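Local atomic coordinates of ZmpA Glycopeptidase (Clostridium perfringens, PDB entry 6XSX), a protein that probably cleaves the peptide backbone of glycoproteins as an M60-family metalloprotease, the chain here being its catalytic module. Residues F179-D184 and E208-S213; T275-M280 and T298-P303; V55-V60 and I102-T107; Q80-H85 and S242-L247. All blocks are in the same frame, centred on the assembly; numbering follows the deposited sequence.

Contact 1: F179-D184 and E208-S213; sequences FDVFSD and ETANKS
Val181 on strand 179-182 and Ala210 on helix 206-224 form the middle of a buried helix-on-sheet contact, apolar along the strand and polar where the strand ends. The methyl CG1 of Val181 meets CB of Ala210 at 3.7 Å. That methyl lies anti to the backbone N (chi1 -174°), which leaves the other branch, CG2, beside the N and turned to Thr209, whose CG2 it meets at 3.9 Å. The hydroxyl of Thr209 faces elsewhere and is bonded to Leu271 and Tyr199. The layering is that of an alpha/beta packing in the mixed sheet of the M60 peptidase domain: strand 179-182 runs between strands 143-149 and 186-190, and the helix crosses it with the short axes 7.9 Å apart at -46°. Just past the strand, Ser183 lays its CB against the carbonyl of Ala210, CB to O 3.3 Å. Its OG sits between the backbone N and the carbonyl carbon (chi1 68°) and is bonded to Thr186 and to Asp214, the residue after the helix segment. One turn further along the helix from Thr209, Ser213 folds OG back onto the carbonyl O of Thr209 at 2.7 Å; Ser213 N reaches the same oxygen from the opposite face of its plane, giving it two donors. A water donates to Val181 O at 3.1 Å and, weakly, to Ser213 OG at 3.4 Å, bridging strand and helix.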
loop_
_atom_site.group_PDB
_atom_site.type_symbol
_atom_site.label_atom_id
_atom_site.label_comp_id
_atom_site.label_asym_id
_atom_site.label_seq_id
_atom_site.Cartn_x
_atom_site.Cartn_y
_atom_site.Cartn_z
ATOM N N PHE A 179 10.990 5.425 20.369
ATOM C CA PHE A 179 9.933 6.429 20.382
ATOM C C PHE A 179 8.750 5.935 19.554
ATOM O O PHE A 179 8.938 5.471 18.424
ATOM C CB PHE A 179 10.449 7.764 19.834
ATOM C CG PHE A 179 9.390 8.820 19.676
ATOM C CD1 PHE A 179 8.887 9.497 20.780
ATOM C CD2 PHE A 179 8.884 9.135 18.424
ATOM C CE1 PHE A 179 7.899 10.463 20.633
ATOM C CE2 PHE A 179 7.893 10.094 18.276
ATOM C CZ PHE A 179 7.410 10.766 19.379
ATOM N N ASP A 180 7.535 6.042 20.117
ATOM C CA ASP A 180 6.335 5.574 19.429
ATOM C C ASP A 180 5.399 6.739 19.140
ATOM O O ASP A 180 5.191 7.583 20.006
ATOM C CB ASP A 180 5.566 4.522 20.238
ATOM C CG ASP A 180 6.149 3.116 20.190
ATOM O OD1 ASP A 180 6.929 2.833 19.265
ATOM O OD2 ASP A 180 5.809 2.303 21.073
ATOM N N VAL A 181 4.797 6.733 17.940
ATOM C CA VAL A 181 3.661 7.594 17.635
ATOM C C VAL A 181 2.422 6.725 17.438
ATOM O O VAL A 181 2.385 5.903 16.516
ATOM C CB VAL A 181 3.889 8.447 16.371
ATOM C CG1 VAL A 181 2.746 9.436 16.155
ATOM C CG2 VAL A 181 5.235 9.161 16.390
ATOM N N PHE A 182 1.417 6.940 18.298
ATOM C CA PHE A 182 0.101 6.333 18.158
ATOM C C PHE A 182 -0.860 7.342 17.545
ATOM O O PHE A 182 -1.083 8.415 18.108
ATOM C CB PHE A 182 -0.457 5.910 19.519
ATOM C CG PHE A 182 0.425 4.941 20.260
ATOM C CD1 PHE A 182 0.167 3.582 20.221
ATOM C CD2 PHE A 182 1.525 5.388 20.980
ATOM C CE1 PHE A 182 0.991 2.688 20.895
ATOM C CE2 PHE A 182 2.343 4.494 21.658
ATOM C CZ PHE A 182 2.074 3.145 21.613
ATOM N N SER A 183 -1.415 6.977 16.386
ATOM C CA SER A 183 -2.473 7.752 15.757
ATOM C C SER A 183 -3.803 7.086 16.094
ATOM O O SER A 183 -3.842 6.224 16.972
ATOM C CB SER A 183 -2.235 7.854 14.271
ATOM O OG SER A 183 -2.397 6.587 13.641
ATOM N N ASP A 184 -4.890 7.470 15.409
ATOM C CA ASP A 184 -6.148 6.770 15.623
ATOM C C ASP A 184 -6.010 5.315 15.182
ATOM O O ASP A 184 -6.508 4.410 15.859
ATOM C CB ASP A 184 -7.344 7.480 14.978
ATOM C CG ASP A 184 -7.661 8.828 15.619
ATOM O OD1 ASP A 184 -7.332 9.012 16.815
ATOM O OD2 ASP A 184 -8.218 9.688 14.919
ATOM N N GLU A 208 2.115 15.598 13.546
ATOM C CA GLU A 208 2.005 15.511 12.097
ATOM C C GLU A 208 2.246 14.076 11.615
ATOM O O GLU A 208 1.621 13.619 10.652
ATOM C CB GLU A 208 2.992 16.475 11.445
ATOM C CG GLU A 208 2.944 16.430 9.931
ATOM C CD GLU A 208 3.899 17.396 9.249
ATOM O OE1 GLU A 208 5.057 17.523 9.716
ATOM O OE2 GLU A 208 3.482 18.020 8.251
ATOM N N THR A 209 3.164 13.374 12.285
ATOM C CA THR A 209 3.398 11.970 11.989
ATOM C C THR A 209 2.092 11.200 12.143
ATOM O O THR A 209 1.767 10.359 11.314
ATOM C CB THR A 209 4.465 11.348 12.904
ATOM O OG1 THR A 209 5.685 12.033 12.631
ATOM C CG2 THR A 209 4.649 9.867 12.642
ATOM N N ALA A 210 1.347 11.518 13.206
ATOM C CA ALA A 210 0.144 10.782 13.554
ATOM C C ALA A 210 -0.964 11.107 12.560
ATOM O O ALA A 210 -1.678 10.211 12.098
ATOM C CB ALA A 210 -0.284 11.123 14.965
ATOM N N ASN A 211 -1.111 12.399 12.248
ATOM C CA ASN A 211 -2.212 12.836 11.401
ATOM C C ASN A 211 -2.050 12.267 9.994
ATOM O O ASN A 211 -3.023 11.841 9.367
ATOM C CB ASN A 211 -2.377 14.360 11.419
ATOM C CG ASN A 211 -3.131 14.848 12.641
ATOM O OD1 ASN A 211 -3.900 14.106 13.249
ATOM N ND2 ASN A 211 -2.926 16.102 13.006
ATOM N N LYS A 212 -0.801 12.235 9.525
ATOM C CA LYS A 212 -0.510 11.786 8.177
ATOM C C LYS A 212 -0.711 10.276 8.082
ATOM O O LYS A 212 -1.204 9.781 7.067
ATOM C CB LYS A 212 0.884 12.256 7.748
ATOM C CG LYS A 212 0.966 13.742 7.422
ATOM C CD LYS A 212 2.267 14.140 6.761
ATOM C CE LYS A 212 2.224 15.549 6.208
ATOM N NZ LYS A 212 3.463 15.869 5.462
ATOM N N SER A 213 -0.332 9.558 9.149
ATOM C CA SER A 213 -0.512 8.114 9.199
ATOM C C SER A 213 -1.988 7.772 9.025
ATOM O O SER A 213 -2.330 6.850 8.295
ATOM C CB SER A 213 0.031 7.530 10.484
ATOM O OG SER A 213 1.429 7.765 10.609
HETATM O O HOH W 1 1.354 7.245 13.954
#

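Contact 2: T275-M280 and T298-P303; sequences TGWGFM and TNNMLP
The CB-CG edge of Pro303 lies against one face of the Trp277 indole, and this is the tight part of the contact. Pro303 CB lies 3.5 Å from Trp277 CE3, over that face and toward the rim, while Pro303 CG stands over the six-membered ring, 3.8 Å from its centroid and 12° off the normal, a CH-pi contact. The indole reaches across because CG of Trp277 is anti to its backbone N (chi1 -177°), which carries the ring over Pro303 of the next helix while it still meets that of His281. On the inner side Met280 CB rests 3.7 Å from Pro303 CA, and the side chain, bent at chi2 and chi3, brings its CE to 4.0 Å from Leu302 CD2. Segment 275-280 opens helix 277-286, Gly276 being its N-cap, and 298-303 runs into helix 301-309. The first helix carries the sequence pattern HExxH (His281, Glu282, His285), consistent with the zinc-binding helix of a gluzincin-like metallopeptidase, though no metal is bound to it here. Packing is looser at the benzo end of the indole (CZ2, CH2), where the contact is thinner: Asn300 OD1 comes obliquely to 3.6 Å from Trp277 CZ2 with the amide plane 18° from the ring plane. At the other end the segments are linked through one ordered water, which donates to Thr275 O at 2.8 Å and to Pro303 O at 2.9 Å, bridging the loop before the first helix to Pro303 of the second helix. Val216 and Phe306 also pack on Met280.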
loop_
_atom_site.group_PDB
_atom_site.type_symbol
_atom_site.label_atom_id
_atom_site.label_comp_id
_atom_site.label_asym_id
_atom_site.label_seq_id
_atom_site.Cartn_x
_atom_site.Cartn_y
_atom_site.Cartn_z
ATOM N N THR A 275 4.908 8.036 1.307
ATOM C CA THR A 275 3.961 7.197 0.582
ATOM C C THR A 275 4.534 6.749 -0.762
ATOM O O THR A 275 3.778 6.462 -1.692
ATOM C CB THR A 275 2.591 7.863 0.394
ATOM O OG1 THR A 275 2.770 9.127 -0.238
ATOM C CG2 THR A 275 1.820 8.031 1.683
ATOM N N GLY A 276 5.868 6.710 -0.860
ATOM C CA GLY A 276 6.537 6.197 -2.043
ATOM C C GLY A 276 6.438 4.675 -2.116
ATOM O O GLY A 276 5.884 4.036 -1.211
ATOM N N TRP A 277 7.007 4.108 -3.192
ATOM C CA TRP A 277 6.805 2.710 -3.557
ATOM C C TRP A 277 7.150 1.757 -2.407
ATOM O O TRP A 277 6.362 0.869 -2.077
ATOM C CB TRP A 277 7.568 2.350 -4.840
ATOM C CG TRP A 277 7.299 0.937 -5.258
ATOM C CD1 TRP A 277 7.938 -0.180 -4.803
ATOM C CD2 TRP A 277 6.259 0.471 -6.138
ATOM N NE1 TRP A 277 7.380 -1.303 -5.350
ATOM C CE2 TRP A 277 6.351 -0.937 -6.178
ATOM C CE3 TRP A 277 5.272 1.102 -6.909
ATOM C CZ2 TRP A 277 5.502 -1.726 -6.960
ATOM C CZ3 TRP A 277 4.438 0.325 -7.682
ATOM C CH2 TRP A 277 4.554 -1.067 -7.708
ATOM N N GLY A 278 8.356 1.902 -1.841
ATOM C CA GLY A 278 8.830 1.047 -0.759
ATOM C C GLY A 278 7.799 0.851 0.357
ATOM O O GLY A 278 7.447 -0.281 0.672
ATOM N N PHE A 279 7.295 1.952 0.935
ATOM C CA PHE A 279 6.377 1.863 2.064
ATOM C C PHE A 279 5.026 1.294 1.645
ATOM O O PHE A 279 4.487 0.423 2.327
ATOM C CB PHE A 279 6.211 3.213 2.766
ATOM C CG PHE A 279 7.299 3.505 3.770
ATOM C CD1 PHE A 279 7.184 3.071 5.084
ATOM C CD2 PHE A 279 8.457 4.167 3.386
ATOM C CE1 PHE A 279 8.192 3.321 6.007
ATOM C CE2 PHE A 279 9.463 4.418 4.308
ATOM C CZ PHE A 279 9.331 3.990 5.615
ATOM N N MET A 280 4.478 1.796 0.531
ATOM C CA MET A 280 3.106 1.482 0.168
ATOM C C MET A 280 3.001 0.072 -0.412
ATOM O O MET A 280 1.965 -0.575 -0.289
ATOM C CB MET A 280 2.530 2.536 -0.781
ATOM C CG MET A 280 2.464 3.909 -0.131
ATOM S SD MET A 280 1.627 3.851 1.492
ATOM C CE MET A 280 -0.045 3.492 0.974
ATOM N N THR A 298 -1.943 -8.109 -7.561
ATOM C CA THR A 298 -2.973 -7.107 -7.345
ATOM C C THR A 298 -2.563 -6.101 -6.270
ATOM O O THR A 298 -3.071 -4.986 -6.268
ATOM C CB THR A 298 -4.362 -7.724 -7.109
ATOM O OG1 THR A 298 -4.338 -8.604 -5.985
ATOM C CG2 THR A 298 -4.904 -8.448 -8.319
ATOM N N ASN A 299 -1.620 -6.465 -5.388
ATOM C CA ASN A 299 -1.293 -5.603 -4.258
ATOM C C ASN A 299 -0.519 -4.360 -4.710
ATOM O O ASN A 299 -0.443 -3.367 -3.986
ATOM C CB ASN A 299 -0.708 -6.386 -3.077
ATOM C CG ASN A 299 -1.753 -7.211 -2.343
ATOM O OD1 ASN A 299 -2.953 -7.028 -2.544
ATOM N ND2 ASN A 299 -1.317 -8.115 -1.475
ATOM N N ASN A 300 0.025 -4.412 -5.928
ATOM C CA ASN A 300 0.761 -3.309 -6.522
ATOM C C ASN A 300 -0.165 -2.137 -6.844
ATOM O O ASN A 300 0.293 -1.028 -7.105
ATOM C CB ASN A 300 1.433 -3.758 -7.818
ATOM C CG ASN A 300 2.481 -4.819 -7.577
ATOM O OD1 ASN A 300 3.414 -4.603 -6.816
ATOM N ND2 ASN A 300 2.329 -5.969 -8.215
ATOM N N MET A 301 -1.470 -2.401 -6.892
ATOM C CA MET A 301 -2.410 -1.349 -7.231
ATOM C C MET A 301 -2.334 -0.250 -6.178
ATOM O O MET A 301 -2.598 0.918 -6.486
ATOM C CB MET A 301 -3.844 -1.875 -7.325
ATOM C CG MET A 301 -4.094 -2.711 -8.569
ATOM S SD MET A 301 -3.985 -1.769 -10.140
ATOM C CE MET A 301 -5.528 -0.866 -10.065
ATOM N N LEU A 302 -1.942 -0.631 -4.946
ATOM C CA LEU A 302 -1.905 0.336 -3.857
ATOM C C LEU A 302 -0.750 1.324 -4.043
ATOM O O LEU A 302 -0.987 2.530 -4.109
ATOM C CB LEU A 302 -1.915 -0.333 -2.471
ATOM C CG LEU A 302 -1.976 0.651 -1.297
ATOM C CD1 LEU A 302 -3.307 1.394 -1.257
ATOM C CD2 LEU A 302 -1.722 -0.036 0.037
ATOM N N PRO A 303 0.534 0.895 -4.118
ATOM C CA PRO A 303 1.615 1.854 -4.351
ATOM C C PRO A 303 1.429 2.679 -5.632
ATOM O O PRO A 303 1.743 3.870 -5.633
ATOM C CB PRO A 303 2.892 0.999 -4.294
ATOM C CG PRO A 303 2.414 -0.423 -4.565
ATOM C CD PRO A 303 1.037 -0.479 -3.935
HETATM O O HOH W 2 3.714 4.433 -3.612
#

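Contact 3: V55-V60 and I102-T107; sequences VKSGQV and IPEKPT
Ser57 OG donates to the carbonyl O of Pro103 at 2.6 Å, the donor tilted 18° from the carbonyl plane. The same hydroxyl accepts from a water at 2.6 Å, and that water in turn takes the N-H of Lys105, so Ser57 is tied to two points, Pro103 and, through the water, Lys105. Two backbone bonds complete the polar frame: Gly58 N to Ile102 O at 2.8 Å, and Ile102 N to Gln59 O at 2.8 Å, nearly straight at 174°. Together they clasp Ile102 against the type II beta turn Lys56-Gln59, whose Gly58 has a positive phi. Within the turn, Gln59 OE1 folds back to take the N-H of Lys56 at 2.9 Å, while its NE2 is bonded to Gly141. Packing follows from Ile102, the most covered residue here. Its CB sits 3.5 Å from the carbonyl O of Lys56, and its CG2, anti to the backbone N, meets Val55 CG2 at 3.8 Å; the two side chains cross at about a right angle. Gln59 runs alongside Ile102, and the aliphatic part of Glu104 lies against Ser57 CB, its carboxylate held by Lys116. The turn connects strand 49-56, of the large mixed sheet, with strand 60-66 of the four-stranded antiparallel sheet, and the loop follows strand 96-101 of the latter; between the two sheets, Phe78 and Ile61 pack on Val55 and Ile102.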
loop_
_atom_site.group_PDB
_atom_site.type_symbol
_atom_site.label_atom_id
_atom_site.label_comp_id
_atom_site.label_asym_id
_atom_site.label_seq_id
_atom_site.Cartn_x
_atom_site.Cartn_y
_atom_site.Cartn_z
ATOM N N VAL A 55 10.659 -1.586 29.425
ATOM C CA VAL A 55 11.229 -2.569 30.331
ATOM C C VAL A 55 12.518 -3.124 29.723
ATOM O O VAL A 55 12.725 -3.046 28.510
ATOM C CB VAL A 55 10.222 -3.701 30.630
ATOM C CG1 VAL A 55 9.106 -3.238 31.561
ATOM C CG2 VAL A 55 9.640 -4.288 29.349
ATOM N N LYS A 56 13.366 -3.679 30.599
ATOM C CA LYS A 56 14.545 -4.442 30.239
ATOM C C LYS A 56 14.209 -5.926 30.335
ATOM O O LYS A 56 13.530 -6.339 31.273
ATOM C CB LYS A 56 15.676 -4.156 31.235
ATOM C CG LYS A 56 16.132 -2.710 31.302
ATOM C CD LYS A 56 17.186 -2.457 32.354
ATOM C CE LYS A 56 17.535 -0.983 32.441
ATOM N NZ LYS A 56 18.722 -0.745 33.294
ATOM N N SER A 57 14.720 -6.725 29.382
ATOM C CA SER A 57 14.605 -8.171 29.471
ATOM C C SER A 57 15.143 -8.627 30.826
ATOM O O SER A 57 16.178 -8.142 31.266
ATOM C CB SER A 57 15.307 -8.861 28.316
ATOM O OG SER A 57 14.534 -8.751 27.112
ATOM N N GLY A 58 14.426 -9.547 31.485
ATOM C CA GLY A 58 14.907 -10.105 32.739
ATOM C C GLY A 58 14.511 -9.283 33.966
ATOM O O GLY A 58 14.780 -9.700 35.092
ATOM N N GLN A 59 13.882 -8.116 33.768
ATOM C CA GLN A 59 13.394 -7.380 34.927
ATOM C C GLN A 59 12.035 -7.935 35.350
ATOM O O GLN A 59 11.339 -8.582 34.568
ATOM C CB GLN A 59 13.413 -5.860 34.714
ATOM C CG GLN A 59 12.198 -5.279 34.004
ATOM C CD GLN A 59 12.108 -3.772 34.142
ATOM O OE1 GLN A 59 12.693 -3.008 33.372
ATOM N NE2 GLN A 59 11.344 -3.320 35.127
ATOM N N VAL A 60 11.689 -7.671 36.610
ATOM C CA VAL A 60 10.395 -8.012 37.174
ATOM C C VAL A 60 9.511 -6.773 37.101
ATOM O O VAL A 60 9.968 -5.663 37.364
ATOM C CB VAL A 60 10.549 -8.488 38.632
ATOM C CG1 VAL A 60 9.202 -8.658 39.328
ATOM C CG2 VAL A 60 11.393 -9.754 38.733
ATOM N N ILE A 102 10.187 -10.139 32.534
ATOM C CA ILE A 102 10.168 -9.753 31.131
ATOM C C ILE A 102 11.032 -10.734 30.343
ATOM O O ILE A 102 12.166 -10.996 30.718
ATOM C CB ILE A 102 10.602 -8.280 30.953
ATOM C CG1 ILE A 102 9.641 -7.332 31.680
ATOM C CG2 ILE A 102 10.740 -7.929 29.471
ATOM C CD1 ILE A 102 8.173 -7.502 31.283
ATOM N N PRO A 103 10.535 -11.336 29.240
ATOM C CA PRO A 103 11.334 -12.304 28.490
ATOM C C PRO A 103 12.437 -11.651 27.654
ATOM O O PRO A 103 12.551 -10.421 27.579
ATOM C CB PRO A 103 10.284 -12.981 27.595
ATOM C CG PRO A 103 9.253 -11.892 27.357
ATOM C CD PRO A 103 9.198 -11.124 28.662
ATOM N N GLU A 104 13.229 -12.506 26.999
ATOM C CA GLU A 104 14.397 -12.069 26.257
ATOM C C GLU A 104 14.420 -12.775 24.902
ATOM O O GLU A 104 14.310 -13.998 24.832
ATOM C CB GLU A 104 15.655 -12.370 27.074
ATOM C CG GLU A 104 16.929 -11.868 26.421
ATOM C CD GLU A 104 18.226 -12.194 27.152
ATOM O OE1 GLU A 104 18.155 -12.863 28.202
ATOM O OE2 GLU A 104 19.310 -11.782 26.664
ATOM N N LYS A 105 14.559 -11.991 23.826
ATOM C CA LYS A 105 14.669 -12.545 22.488
ATOM C C LYS A 105 16.094 -13.066 22.280
ATOM O O LYS A 105 17.030 -12.556 22.891
ATOM C CB LYS A 105 14.289 -11.487 21.446
ATOM C CG LYS A 105 12.804 -11.155 21.347
ATOM C CD LYS A 105 11.945 -12.370 21.030
ATOM C CE LYS A 105 10.520 -12.001 20.684
ATOM N NZ LYS A 105 9.800 -13.109 20.015
ATOM N N PRO A 106 16.316 -14.086 21.414
ATOM C CA PRO A 106 17.676 -14.511 21.066
ATOM C C PRO A 106 18.476 -13.343 20.492
ATOM O O PRO A 106 17.981 -12.601 19.643
ATOM C CB PRO A 106 17.470 -15.611 20.010
ATOM C CG PRO A 106 16.057 -16.114 20.275
ATOM C CD PRO A 106 15.283 -14.889 20.735
ATOM N N THR A 107 19.710 -13.188 20.986
ATOM C CA THR A 107 20.654 -12.167 20.551
ATOM C C THR A 107 20.775 -12.125 19.029
ATOM O O THR A 107 20.906 -11.054 18.440
ATOM C CB THR A 107 22.053 -12.441 21.122
ATOM O OG1 THR A 107 21.916 -12.827 22.490
ATOM C CG2 THR A 107 22.983 -11.256 20.999
HETATM O O HOH W 3 14.909 -9.389 24.635
#

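Contact 4: Q80-H85 and S242-L247; sequences QMDSQH and SMLKWL. With EDO (1,2-ethanediol), chain H.
Trp246 and Ser83 meet in a loop-on-loop contact of the mixed sheet: the connection between strands 75-80 and 88-91 (the latter an edge strand) reaches the chain leaving inner strand 240-244. The direct hydrogen bond is backbone to backbone, Trp246 N to Ser83 O at 2.9 Å, with the donor standing 54° out of the carbonyl plane. The same oxygen receives a CA-H contact from Lys245, and Gln84 CA makes another to Trp246 O, so the two segments, whose end-to-end directions are 77° apart, touch closely. Within the first loop Ser83 OG accepts from His85 N at 2.8 Å, an ST turn. Ser242 OG and O2 of a 1,2-ethanediol, probably from the crystallisation liquor, are hydrogen-bonded at 3.0 Å (either could be the donor); the diol also bonds Asp274 O.

Waters add a second layer. One takes the N-H of Asp82, another the N-H of Ser83, and both also lie within bonding distance of Leu244 O; a third accepts from Lys245 NZ at 2.6 Å and donates to Gln84 O. The lysine chain is extended beyond CG and lies along the carbonyls of Gln84 and His85, its amine also bonded to Asn86.

In the packing, the carboxylate of Asp82 lies on Leu244, OD2 to CD2 3.6 Å, while its charge is met by Arg111, which also touches Leu244 and Trp246. With chi1 at 174°, the branch of Leu244 points to Asp82. Gln84 CB abuts Trp246 O at 3.3 Å, and Gln84 CG sits 3.5 Å above the centre of the His85 imidazole.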
loop_
_atom_site.group_PDB
_atom_site.type_symbol
_atom_site.label_atom_id
_atom_site.label_comp_id
_atom_site.label_asym_id
_atom_site.label_seq_id
_atom_site.Cartn_x
_atom_site.Cartn_y
_atom_site.Cartn_z
ATOM N N GLN A 80 10.388 -6.251 21.813
ATOM C CA GLN A 80 11.818 -5.998 21.757
ATOM C C GLN A 80 12.110 -5.112 20.548
ATOM O O GLN A 80 11.549 -5.327 19.471
ATOM C CB GLN A 80 12.564 -7.329 21.650
ATOM C CG GLN A 80 13.971 -7.223 21.062
ATOM C CD GLN A 80 14.983 -6.604 21.997
ATOM O OE1 GLN A 80 15.203 -7.085 23.114
ATOM N NE2 GLN A 80 15.626 -5.536 21.537
ATOM N N MET A 81 12.986 -4.117 20.735
ATOM C CA MET A 81 13.338 -3.174 19.675
ATOM C C MET A 81 14.250 -3.821 18.632
ATOM O O MET A 81 15.127 -4.613 18.982
ATOM C CB MET A 81 14.044 -1.931 20.240
ATOM C CG MET A 81 13.094 -0.950 20.909
ATOM S SD MET A 81 11.734 -0.506 19.798
ATOM C CE MET A 81 12.554 0.652 18.706
ATOM N N ASP A 82 14.026 -3.452 17.358
ATOM C CA ASP A 82 14.971 -3.633 16.261
ATOM C C ASP A 82 15.360 -5.097 16.051
ATOM O O ASP A 82 16.541 -5.409 15.867
ATOM C CB ASP A 82 16.224 -2.778 16.460
ATOM C CG ASP A 82 16.867 -2.325 15.160
ATOM O OD1 ASP A 82 16.463 -2.830 14.089
ATOM O OD2 ASP A 82 17.771 -1.469 15.235
ATOM N N SER A 83 14.353 -5.980 16.041
ATOM C CA SER A 83 14.539 -7.364 15.648
ATOM C C SER A 83 14.450 -7.464 14.127
ATOM O O SER A 83 13.906 -6.573 13.478
ATOM C CB SER A 83 13.499 -8.229 16.320
ATOM O OG SER A 83 13.517 -9.545 15.798
ATOM N N GLN A 84 14.974 -8.557 13.556
ATOM C CA GLN A 84 14.730 -8.848 12.151
ATOM C C GLN A 84 13.263 -9.246 11.986
ATOM O O GLN A 84 12.716 -9.159 10.889
ATOM C CB GLN A 84 15.672 -9.939 11.629
ATOM C CG GLN A 84 15.261 -11.329 12.090
ATOM C CD GLN A 84 16.241 -12.410 11.712
ATOM O OE1 GLN A 84 16.939 -12.949 12.566
ATOM N NE2 GLN A 84 16.301 -12.740 10.429
ATOM N N HIS A 85 12.645 -9.671 13.100
ATOM C CA HIS A 85 11.231 -10.010 13.167
ATOM C C HIS A 85 10.474 -8.877 13.864
ATOM O O HIS A 85 10.982 -7.762 13.969
ATOM C CB HIS A 85 11.046 -11.368 13.864
ATOM C CG HIS A 85 11.845 -12.470 13.246
ATOM N ND1 HIS A 85 11.689 -12.854 11.917
ATOM C CD2 HIS A 85 12.796 -13.282 13.759
ATOM C CE1 HIS A 85 12.517 -13.843 11.643
ATOM N NE2 HIS A 85 13.203 -14.129 12.755
ATOM N N SER A 242 3.948 0.226 11.595
ATOM C CA SER A 242 5.234 0.334 10.917
ATOM C C SER A 242 6.330 0.398 11.977
ATOM O O SER A 242 6.290 1.253 12.857
ATOM C CB SER A 242 5.291 1.547 10.017
ATOM O OG SER A 242 4.097 1.664 9.263
ATOM N N MET A 243 7.294 -0.521 11.915
ATOM C CA MET A 243 8.306 -0.573 12.959
ATOM C C MET A 243 9.691 -0.782 12.350
ATOM O O MET A 243 9.833 -1.342 11.262
ATOM C CB MET A 243 8.015 -1.694 13.965
ATOM C CG MET A 243 8.031 -3.075 13.347
ATOM S SD MET A 243 8.193 -4.420 14.554
ATOM C CE MET A 243 6.503 -4.576 15.128
ATOM N N LEU A 244 10.700 -0.292 13.075
ATOM C CA LEU A 244 12.093 -0.502 12.745
ATOM C C LEU A 244 12.383 -1.995 12.850
ATOM O O LEU A 244 12.011 -2.634 13.835
ATOM C CB LEU A 244 12.921 0.294 13.758
ATOM C CG LEU A 244 14.435 0.112 13.693
ATOM C CD1 LEU A 244 14.968 0.542 12.331
ATOM C CD2 LEU A 244 15.109 0.903 14.809
ATOM N N LYS A 245 13.044 -2.534 11.822
ATOM C CA LYS A 245 13.477 -3.920 11.841
ATOM C C LYS A 245 14.898 -3.999 11.296
ATOM O O LYS A 245 15.341 -3.126 10.552
ATOM C CB LYS A 245 12.560 -4.775 10.965
ATOM C CG LYS A 245 11.157 -5.023 11.489
ATOM C CD LYS A 245 10.468 -6.122 10.703
ATOM C CE LYS A 245 8.992 -6.228 11.012
ATOM N NZ LYS A 245 8.403 -7.394 10.319
ATOM N N TRP A 246 15.594 -5.078 11.653
ATOM C CA TRP A 246 16.939 -5.295 11.151
ATOM C C TRP A 246 16.831 -6.064 9.837
ATOM O O TRP A 246 16.635 -7.275 9.847
ATOM C CB TRP A 246 17.760 -6.045 12.210
ATOM C CG TRP A 246 19.144 -6.434 11.789
ATOM C CD1 TRP A 246 20.018 -5.695 11.046
ATOM C CD2 TRP A 246 19.842 -7.646 12.139
ATOM N NE1 TRP A 246 21.196 -6.373 10.884
ATOM C CE2 TRP A 246 21.122 -7.567 11.554
ATOM C CE3 TRP A 246 19.512 -8.787 12.884
ATOM C CZ2 TRP A 246 22.058 -8.597 11.678
ATOM C CZ3 TRP A 246 20.439 -9.800 13.014
ATOM C CH2 TRP A 246 21.699 -9.705 12.415
ATOM N N LEU A 247 16.929 -5.353 8.707
ATOM C CA LEU A 247 16.592 -5.974 7.436
ATOM C C LEU A 247 17.810 -6.043 6.520
ATOM O O LEU A 247 17.663 -6.309 5.329
ATOM C CB LEU A 247 15.453 -5.183 6.782
ATOM C CG LEU A 247 14.166 -5.091 7.598
ATOM C CD1 LEU A 247 13.079 -4.354 6.820
ATOM C CD2 LEU A 247 13.688 -6.481 7.993
HETATM C C1 EDO H . 3.458 4.889 5.131
HETATM O O1 EDO H . 4.556 5.666 5.622
HETATM C C2 EDO H . 2.879 3.842 6.031
HETATM O O2 EDO H . 3.810 2.899 6.570
HETATM O O HOH W 4 11.598 -2.028 16.446
HETATM O O HOH W 5 11.680 -5.205 15.215
HETATM O O HOH W 6 10.169 -9.321 9.900
#

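Overall arrangement
All four contacts lie within the M60 peptidase region. Contacts 1, 3 and 4 reach the same mixed sheet; contact 2 lies beyond it among the helices, its centre about 4 Å from the centre of the chain. Contacts 3 and 4 touch, Lys105 CG meeting Gln80 CB at 3.8 Å, and their segments alternate along the chain. Contact 1 is nested inside the loop closed by contact 4; its helix 206-224 is followed by strand 240-244. Contact 2 follows in sequence, with its centre about 20 Å from those of contacts 1 and 4 and about 35 Å from that of contact 3. The series thus runs from the sheet to the helix bearing the putative zinc-binding pattern.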